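Local coordinates for protein tryptophan synthase alpha chain (Chlamydia trachomatis, PDB 6V82) that probably cleaves indoleglycerol phosphate to indole and glyceraldehyde 3-phosphate, as the alpha subunit of tryptophan synthase in the last step of tryptophan biosynthesis, at residues 20-25 with 63-68; 40-45 with 89-94; 95-100 with 122-127. All coordinates share one frame; numbering follows the deposited sequence.

Interaction 1 of 3, residues 20-25 with 63-68. With SO4 (sulfate ion), chain E.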
loop_
_atom_site.group_PDB
_atom_site.type_symbol
_atom_site.label_atom_id
_atom_site.label_comp_id
_atom_site.label_asym_id
_atom_site.label_seq_id
_atom_site.Cartn_x
_atom_site.Cartn_y
_atom_site.Cartn_z
ATOM N N ALA A 20 -33.247 32.974 5.548
ATOM C CA ALA A 20 -32.775 34.332 5.780
ATOM C C ALA A 20 -31.438 34.562 5.084
ATOM O O ALA A 20 -30.489 33.796 5.269
ATOM C CB ALA A 20 -32.636 34.592 7.283
ATOM N N GLY A 21 -31.365 35.622 4.281
ATOM C CA GLY A 21 -30.121 36.022 3.666
ATOM C C GLY A 21 -29.820 35.373 2.330
ATOM O O GLY A 21 -28.846 35.766 1.674
ATOM N N ASP A 22 -30.606 34.387 1.912
ATOM C CA ASP A 22 -30.456 33.824 0.575
ATOM C C ASP A 22 -30.866 34.894 -0.432
ATOM O O ASP A 22 -32.021 35.328 -0.452
ATOM C CB ASP A 22 -31.304 32.560 0.448
ATOM C CG ASP A 22 -31.109 31.850 -0.878
ATOM O OD1 ASP A 22 -30.172 32.226 -1.615
ATOM O OD2 ASP A 22 -31.902 30.927 -1.182
ATOM N N GLY A 23 -29.922 35.350 -1.247
ATOM C CA GLY A 23 -30.170 36.496 -2.096
ATOM C C GLY A 23 -29.899 37.849 -1.458
ATOM O O GLY A 23 -30.032 38.875 -2.143
ATOM N N GLY A 24 -29.528 37.890 -0.178
ATOM C CA GLY A 24 -29.236 39.135 0.503
ATOM C C GLY A 24 -30.373 39.596 1.405
ATOM O O GLY A 24 -31.482 39.055 1.399
ATOM N N THR A 25 -30.072 40.640 2.187
ATOM C CA THR A 25 -31.034 41.184 3.149
ATOM C C THR A 25 -32.287 41.709 2.456
ATOM O O THR A 25 -33.407 41.315 2.792
ATOM C CB THR A 25 -30.378 42.292 3.980
ATOM O OG1 THR A 25 -29.318 41.729 4.759
ATOM C CG2 THR A 25 -31.393 42.962 4.918
ATOM N N HIS A 63 -28.778 27.376 2.293
ATOM C CA HIS A 63 -27.943 27.856 3.390
ATOM C C HIS A 63 -26.555 28.271 2.895
ATOM O O HIS A 63 -26.033 29.319 3.298
ATOM C CB HIS A 63 -27.836 26.774 4.469
ATOM C CG HIS A 63 -29.089 26.581 5.267
ATOM N ND1 HIS A 63 -29.085 26.044 6.538
ATOM C CD2 HIS A 63 -30.384 26.868 4.988
ATOM C CE1 HIS A 63 -30.320 26.009 7.007
ATOM N NE2 HIS A 63 -31.129 26.498 6.084
ATOM N N ASP A 64 -25.946 27.469 2.010
ATOM C CA ASP A 64 -24.649 27.839 1.445
ATOM C C ASP A 64 -24.711 29.215 0.787
ATOM O O ASP A 64 -23.822 30.049 0.994
ATOM C CB ASP A 64 -24.161 26.793 0.431
ATOM C CG ASP A 64 -23.849 25.426 1.068
ATOM O OD1 ASP A 64 -23.948 25.299 2.313
ATOM O OD2 ASP A 64 -23.511 24.470 0.310
ATOM N N ARG A 65 -25.768 29.475 -0.004
ATOM C CA ARG A 65 -25.881 30.760 -0.692
ATOM C C ARG A 65 -26.004 31.912 0.301
ATOM O O ARG A 65 -25.358 32.952 0.143
ATOM C CB ARG A 65 -27.077 30.764 -1.652
ATOM C CG ARG A 65 -26.898 29.940 -2.919
ATOM C CD ARG A 65 -27.997 30.224 -3.937
ATOM N NE ARG A 65 -29.329 30.026 -3.370
ATOM C CZ ARG A 65 -30.040 28.908 -3.499
ATOM N NH1 ARG A 65 -29.552 27.874 -4.188
ATOM N NH2 ARG A 65 -31.241 28.822 -2.936
ATOM N N ALA A 66 -26.828 31.739 1.334
ATOM C CA ALA A 66 -27.063 32.815 2.284
ATOM C C ALA A 66 -25.779 33.189 3.022
ATOM O O ALA A 66 -25.498 34.376 3.230
ATOM C CB ALA A 66 -28.168 32.397 3.254
ATOM N N LEU A 67 -24.971 32.192 3.399
ATOM C CA LEU A 67 -23.733 32.465 4.124
ATOM C C LEU A 67 -22.641 33.023 3.216
ATOM O O LEU A 67 -21.808 33.817 3.667
ATOM C CB LEU A 67 -23.251 31.195 4.831
ATOM C CG LEU A 67 -24.114 30.840 6.056
ATOM C CD1 LEU A 67 -23.708 29.496 6.648
ATOM C CD2 LEU A 67 -24.016 31.936 7.117
ATOM N N ALA A 68 -22.618 32.631 1.943
ATOM C CA ALA A 68 -21.699 33.264 1.011
ATOM C C ALA A 68 -22.102 34.697 0.698
ATOM O O ALA A 68 -21.261 35.479 0.249
ATOM C CB ALA A 68 -21.600 32.445 -0.277
HETATM S S SO4 E . -28.462 43.672 0.545
HETATM O O1 SO4 E . -27.523 43.881 -0.554
HETATM O O2 SO4 E . -29.733 43.212 -0.005
HETATM O O3 SO4 E . -28.666 44.928 1.269
HETATM O O4 SO4 E . -27.932 42.652 1.453
#
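Asp-22 and Arg-65 form a two-pronged salt bridge between a loop and a helix of this TIM-barrel protein. Residues 20-25 follow strand 13-19 and lead into helix 25-37. Residues 63-68 lie on helix 57-68. The guanidinium group turns its side edge to the carboxylate, and the two planes are 31° apart. Arg-65 NE bonds Asp-22 OD1 at 2.9 Å. Arg-65 NH2 bonds Asp-22 OD2 at 2.8 Å. Both oxygens are met on their syn sides, with the nitrogens somewhat out of the carboxylate plane, and both lie near the guanidinium plane. The Asp-22 carboxylate reaches the helix because its CG stands opposite the backbone N (chi1 -175°). The arginine chain bends at chi3, which brings NE and NH2 round to face it. OD2 is also bonded by Ser-62 OG, so a second partner helps fix the rotation of the carboxylate. The arginine probably favours the charged form of the carboxylate.

Next to the bridge, Ala-66 CB sits against the loop backbone, 3.4 Å from Ala-20 O and 3.4 Å from Asp-22 N. Gly-21 begins a type II turn that ends at Gly-24. Its phi of 88° suits glycine, and its backbone lies close to Ala-66. Gly-24 is the N-cap of helix 25-37. A sulfate ion, probably from the crystallisation liquor, lies at this helix start and accepts a bond from Thr-25 N to O4, 3.0 Å long. Back at the helix 57-68 side, the CA-H of Ala-66 points to Gly-21 O, with CA and O 3.5 Å apart.

Interaction 2 of 3, residues 40-45 with 89-94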
loop_
_atom_site.group_PDB
_atom_site.type_symbol
_atom_site.label_atom_id
_atom_site.label_comp_id
_atom_site.label_asym_id
_atom_site.label_seq_id
_atom_site.Cartn_x
_atom_site.Cartn_y
_atom_site.Cartn_z
ATOM N N VAL A 40 -49.625 33.311 2.868
ATOM C CA VAL A 40 -48.940 32.530 3.895
ATOM C C VAL A 40 -49.252 33.116 5.266
ATOM O O VAL A 40 -49.192 34.334 5.463
ATOM C CB VAL A 40 -47.426 32.498 3.614
ATOM C CG1 VAL A 40 -46.666 31.865 4.777
ATOM C CG2 VAL A 40 -47.133 31.730 2.304
ATOM N N ASP A 41 -49.597 32.253 6.225
ATOM C CA ASP A 41 -50.050 32.724 7.533
ATOM C C ASP A 41 -48.932 32.816 8.558
ATOM O O ASP A 41 -49.028 33.597 9.515
ATOM C CB ASP A 41 -51.145 31.809 8.086
ATOM C CG ASP A 41 -52.328 31.665 7.140
ATOM O OD1 ASP A 41 -52.529 30.551 6.604
ATOM O OD2 ASP A 41 -53.061 32.664 6.937
ATOM N N ILE A 42 -47.881 32.030 8.390
ATOM C CA ILE A 42 -46.775 31.984 9.328
ATOM C C ILE A 42 -45.502 31.863 8.514
ATOM O O ILE A 42 -45.388 30.967 7.674
ATOM C CB ILE A 42 -46.904 30.792 10.294
ATOM C CG1 ILE A 42 -48.140 30.943 11.177
ATOM C CG2 ILE A 42 -45.631 30.641 11.113
ATOM C CD1 ILE A 42 -48.441 29.730 12.023
ATOM N N LEU A 43 -44.553 32.754 8.749
ATOM C CA LEU A 43 -43.252 32.653 8.106
ATOM C C LEU A 43 -42.311 31.828 8.972
ATOM O O LEU A 43 -42.193 32.072 10.175
ATOM C CB LEU A 43 -42.651 34.034 7.856
ATOM C CG LEU A 43 -43.298 34.724 6.671
ATOM C CD1 LEU A 43 -42.632 36.050 6.404
ATOM C CD2 LEU A 43 -43.246 33.811 5.448
ATOM N N GLU A 44 -41.658 30.840 8.364
ATOM C CA GLU A 44 -40.594 30.098 9.024
ATOM C C GLU A 44 -39.298 30.557 8.394
ATOM O O GLU A 44 -39.013 30.230 7.237
ATOM C CB GLU A 44 -40.762 28.590 8.907
ATOM C CG GLU A 44 -39.705 27.830 9.714
ATOM C CD GLU A 44 -40.183 26.455 10.178
ATOM O OE1 GLU A 44 -39.610 25.433 9.724
ATOM O OE2 GLU A 44 -41.138 26.403 10.993
ATOM N N LEU A 45 -38.527 31.320 9.157
ATOM C CA LEU A 45 -37.333 31.990 8.672
ATOM C C LEU A 45 -36.104 31.183 9.092
ATOM O O LEU A 45 -35.840 31.008 10.291
ATOM C CB LEU A 45 -37.300 33.421 9.210
ATOM C CG LEU A 45 -36.316 34.381 8.566
ATOM C CD1 LEU A 45 -36.606 34.542 7.073
ATOM C CD2 LEU A 45 -36.399 35.716 9.286
ATOM N N GLU A 89 -48.479 41.460 12.157
ATOM C CA GLU A 89 -49.462 40.461 12.576
ATOM C C GLU A 89 -48.996 39.032 12.339
ATOM O O GLU A 89 -49.173 38.177 13.205
ATOM C CB GLU A 89 -50.779 40.686 11.824
ATOM C CG GLU A 89 -52.055 40.572 12.645
ATOM C CD GLU A 89 -53.284 41.127 11.888
ATOM O OE1 GLU A 89 -53.938 42.085 12.388
ATOM O OE2 GLU A 89 -53.577 40.608 10.780
ATOM N N VAL A 90 -48.412 38.761 11.174
ATOM C CA VAL A 90 -47.946 37.440 10.763
ATOM C C VAL A 90 -46.898 36.904 11.730
ATOM O O VAL A 90 -45.852 37.538 11.928
ATOM C CB VAL A 90 -47.380 37.487 9.337
ATOM C CG1 VAL A 90 -46.728 36.179 8.998
ATOM C CG2 VAL A 90 -48.499 37.794 8.345
ATOM N N PRO A 91 -47.138 35.750 12.349
ATOM C CA PRO A 91 -46.122 35.146 13.223
ATOM C C PRO A 91 -44.852 34.791 12.462
ATOM O O PRO A 91 -44.905 34.366 11.306
ATOM C CB PRO A 91 -46.820 33.888 13.748
ATOM C CG PRO A 91 -48.275 34.200 13.644
ATOM C CD PRO A 91 -48.432 35.057 12.426
ATOM N N LEU A 92 -43.702 34.967 13.125
ATOM C CA LEU A 92 -42.392 34.600 12.580
ATOM C C LEU A 92 -41.756 33.534 13.459
ATOM O O LEU A 92 -41.541 33.761 14.656
ATOM C CB LEU A 92 -41.462 35.808 12.490
ATOM C CG LEU A 92 -41.937 36.952 11.597
ATOM C CD1 LEU A 92 -40.992 38.136 11.683
ATOM C CD2 LEU A 92 -42.051 36.466 10.175
ATOM N N ILE A 93 -41.463 32.378 12.863
ATOM C CA ILE A 93 -40.724 31.294 13.504
ATOM C C ILE A 93 -39.277 31.385 13.044
ATOM O O ILE A 93 -39.000 31.333 11.838
ATOM C CB ILE A 93 -41.302 29.915 13.141
ATOM C CG1 ILE A 93 -42.807 29.838 13.383
ATOM C CG2 ILE A 93 -40.587 28.835 13.916
ATOM C CD1 ILE A 93 -43.210 30.339 14.746
ATOM N N LEU A 94 -38.347 31.517 13.981
ATOM C CA LEU A 94 -36.946 31.338 13.625
ATOM C C LEU A 94 -36.632 29.848 13.653
ATOM O O LEU A 94 -36.753 29.195 14.700
ATOM C CB LEU A 94 -36.016 32.091 14.565
ATOM C CG LEU A 94 -34.589 32.061 14.016
ATOM C CD1 LEU A 94 -34.533 32.854 12.737
ATOM C CD2 LEU A 94 -33.585 32.609 15.033
#
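Ile-93 buries more surface in this contact than any other residue, followed by Leu-45 and Leu-43. They lie on two parallel strands, 42-46 and 92-96. The axes of the segments 42-45 and 92-94 are 4.7 Å apart at an angle of 21°. Ile-93 turns both its N-H and its C=O to strand 42-46. Its N-H bonds Leu-43 O at 2.8 Å in a nearly straight line (175°). Its carbonyl O accepts Leu-45 N at 2.7 Å. A third bond, Leu-43 N to Pro-91 O, extends the same parallel pattern toward the start of the strands. Just before the strands, Val-90 CG1 touches Asp-41 O.

The Ile-93 side chain lies on the same face of the sheet as Glu-44. Its CG1 stands beside the backbone N (chi1 -52°) and meets Ile-42 CG2 at 3.7 Å. Its CG2 approaches Glu-44 OE2. That oxygen is hydrogen-bonded to Tyr-173 OH, and OE1 forms a salt bridge with Arg-205, so both oxygens of the predicted proton acceptor have polar partners.

Leu-43 and Leu-45 are on the other face. Leu-43 lies alongside Leu-92, both pointing the same way, and the CD2 methyl of Leu-92 presses on Leu-43 CB at 3.4 Å. Leu-45 uses mainly its backbone: Leu-94 CD1 comes to 3.3 Å from Leu-45 O. On this face Leu-43 packs on helix 25-37 and Leu-45 on helix 73-84. The arrangement is that of neighbouring parallel strands in a TIM barrel, with Glu-44 turned to the barrel interior and the leucines to the surrounding helices.

Interaction 3 of 3, residues 95-100 with 122-127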
loop_
_atom_site.group_PDB
_atom_site.type_symbol
_atom_site.label_atom_id
_atom_site.label_comp_id
_atom_site.label_asym_id
_atom_site.label_seq_id
_atom_site.Cartn_x
_atom_site.Cartn_y
_atom_site.Cartn_z
ATOM N N TYR A 95 -36.258 29.309 12.500
ATOM C CA TYR A 95 -35.806 27.934 12.383
ATOM C C TYR A 95 -34.288 27.930 12.325
ATOM O O TYR A 95 -33.701 28.654 11.508
ATOM C CB TYR A 95 -36.396 27.287 11.133
ATOM C CG TYR A 95 -35.790 25.963 10.791
ATOM C CD1 TYR A 95 -36.234 24.795 11.408
ATOM C CD2 TYR A 95 -34.781 25.871 9.835
ATOM C CE1 TYR A 95 -35.682 23.564 11.087
ATOM C CE2 TYR A 95 -34.228 24.644 9.496
ATOM C CZ TYR A 95 -34.678 23.496 10.127
ATOM O OH TYR A 95 -34.110 22.286 9.807
ATOM N N SER A 96 -33.655 27.122 13.183
ATOM C CA SER A 96 -32.207 27.211 13.310
ATOM C C SER A 96 -31.612 25.923 13.846
ATOM O O SER A 96 -32.272 25.128 14.527
ATOM C CB SER A 96 -31.810 28.372 14.228
ATOM O OG SER A 96 -30.432 28.363 14.490
ATOM N N TYR A 97 -30.332 25.749 13.548
ATOM C CA TYR A 97 -29.518 24.787 14.267
ATOM C C TYR A 97 -29.075 25.386 15.600
ATOM O O TYR A 97 -29.152 26.595 15.820
ATOM C CB TYR A 97 -28.328 24.352 13.403
ATOM C CG TYR A 97 -28.802 23.400 12.346
ATOM C CD1 TYR A 97 -29.507 23.860 11.237
ATOM C CD2 TYR A 97 -28.622 22.038 12.486
ATOM C CE1 TYR A 97 -29.976 22.989 10.283
ATOM C CE2 TYR A 97 -29.095 21.152 11.532
ATOM C CZ TYR A 97 -29.769 21.640 10.436
ATOM O OH TYR A 97 -30.236 20.777 9.480
ATOM N N TYR A 98 -28.636 24.516 16.508
ATOM C CA TYR A 98 -28.411 24.964 17.872
ATOM C C TYR A 98 -27.230 25.915 17.955
ATOM O O TYR A 98 -27.301 26.938 18.647
ATOM C CB TYR A 98 -28.193 23.768 18.790
ATOM C CG TYR A 98 -28.131 24.158 20.247
ATOM C CD1 TYR A 98 -28.746 25.325 20.715
ATOM C CD2 TYR A 98 -27.437 23.376 21.157
ATOM C CE1 TYR A 98 -28.672 25.695 22.072
ATOM C CE2 TYR A 98 -27.363 23.726 22.491
ATOM C CZ TYR A 98 -27.979 24.879 22.949
ATOM O OH TYR A 98 -27.884 25.180 24.286
ATOM N N ASN A 99 -26.139 25.604 17.253
ATOM C CA ASN A 99 -24.878 26.300 17.511
ATOM C C ASN A 99 -24.932 27.804 17.246
ATOM O O ASN A 99 -24.418 28.568 18.082
ATOM C CB ASN A 99 -23.747 25.649 16.717
ATOM C CG ASN A 99 -22.393 26.046 17.248
ATOM O OD1 ASN A 99 -22.076 25.774 18.410
ATOM N ND2 ASN A 99 -21.587 26.709 16.418
ATOM N N PRO A 100 -25.502 28.301 16.141
ATOM C CA PRO A 100 -25.569 29.764 15.977
ATOM C C PRO A 100 -26.306 30.470 17.111
ATOM O O PRO A 100 -26.044 31.656 17.356
ATOM C CB PRO A 100 -26.291 29.929 14.632
ATOM C CG PRO A 100 -25.974 28.659 13.906
ATOM C CD PRO A 100 -26.049 27.609 14.961
ATOM N N VAL A 122 -35.542 24.752 17.169
ATOM C CA VAL A 122 -34.155 24.314 17.114
ATOM C C VAL A 122 -34.162 22.832 16.762
ATOM O O VAL A 122 -34.540 21.985 17.589
ATOM C CB VAL A 122 -33.408 24.594 18.421
ATOM C CG1 VAL A 122 -31.925 24.338 18.222
ATOM C CG2 VAL A 122 -33.615 26.027 18.818
ATOM N N ILE A 123 -33.731 22.525 15.528
ATOM C CA ILE A 123 -33.995 21.212 14.934
ATOM C C ILE A 123 -33.113 20.129 15.548
ATOM O O ILE A 123 -33.499 18.954 15.571
ATOM C CB ILE A 123 -33.838 21.271 13.401
ATOM C CG1 ILE A 123 -34.388 19.998 12.751
ATOM C CG2 ILE A 123 -32.390 21.470 13.007
ATOM C CD1 ILE A 123 -35.896 19.863 12.839
ATOM N N ASP A 124 -31.939 20.492 16.076
ATOM C CA ASP A 124 -31.019 19.521 16.664
ATOM C C ASP A 124 -30.855 19.699 18.170
ATOM O O ASP A 124 -29.861 19.229 18.736
ATOM C CB ASP A 124 -29.648 19.576 15.972
ATOM C CG ASP A 124 -28.981 20.946 16.088
ATOM O OD1 ASP A 124 -29.706 21.964 16.253
ATOM O OD2 ASP A 124 -27.731 21.003 16.017
ATOM N N LEU A 125 -31.807 20.359 18.839
ATOM C CA LEU A 125 -31.821 20.442 20.301
ATOM C C LEU A 125 -33.080 19.768 20.821
ATOM O O LEU A 125 -34.125 20.418 20.965
ATOM C CB LEU A 125 -31.752 21.888 20.783
ATOM C CG LEU A 125 -31.679 22.052 22.307
ATOM C CD1 LEU A 125 -30.381 21.492 22.859
ATOM C CD2 LEU A 125 -31.847 23.506 22.692
ATOM N N PRO A 126 -33.036 18.473 21.112
ATOM C CA PRO A 126 -34.224 17.806 21.660
ATOM C C PRO A 126 -34.481 18.198 23.114
ATOM O O PRO A 126 -33.565 18.548 23.864
ATOM C CB PRO A 126 -33.879 16.315 21.535
ATOM C CG PRO A 126 -32.391 16.275 21.549
ATOM C CD PRO A 126 -31.931 17.528 20.858
ATOM N N ALA A 127 -35.754 18.143 23.500
ATOM C CA ALA A 127 -36.127 18.343 24.893
ATOM C C ALA A 127 -35.389 17.337 25.766
ATOM O O ALA A 127 -35.118 16.216 25.330
ATOM C CB ALA A 127 -37.635 18.181 25.082
HETATM O O HOH W 1 -25.747 22.905 15.920
#
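Ile-123 fits between Tyr-95 and Tyr-97. Its CG2 methyl sits over the centre of one face of the Tyr-97 ring, 3.6 Å from the centroid, as a CH-pi contact. Its CB and CG1 lean on the Tyr-95 ring and hydroxyl, with CB 3.7 Å from CE1. The isoleucine thus packs against two tyrosines whose hydroxyls both bond OD2 of Asp-55, a predicted proton acceptor.

Leu-125 is the second bump. Its CD1 methyl lies over one face of the Tyr-98 ring, offset toward the rim. Val-122 CG1 fills the hollow beside Tyr-98 CA and CB, 3.6 Å from CA. Between these bumps Asp-124 turns back over the start of helix 98-102. With CG between backbone N and carbonyl carbon (chi1 60°), the carboxylate reaches Tyr-98 N. OD1 accepts a weak, bent bond from Tyr-98 N at 2.8 Å, and OD2 reaches Asn-99 N through a water. Ile-123 N bonds Ser-96 O at 3.1 Å.

The contact sits at the C-terminal ends of adjacent parallel strands 92-96 and 119-122. Helix 136-144 covers Val-122 and Leu-125 with Phe-137, and another protein chain meets Tyr-98 and Asn-99.

How the interactions relate
From the N terminus, strand 13-19 ends in loop 20-25, and helix 57-68 meets it to close interaction 1. Strand 42-46 comes in between and pairs later with strand 92-96 in interaction 2. These two contacts therefore cross along the chain. They touch where Ala-20 CB packs on Leu-45 CG. Interaction 3 follows in series, closing the shortest of the three loops. It uses the end of the same strand 92-96, and Leu-45 O probably accepts a hydrogen bond from Tyr-95 N. Interaction 1 ties the loop after strand 13-19 to helix 57-68, interaction 2 pairs strands 42-46 and 92-96, and interaction 3 joins the ends of 92-96 and 119-122 and the start of helix 98-102.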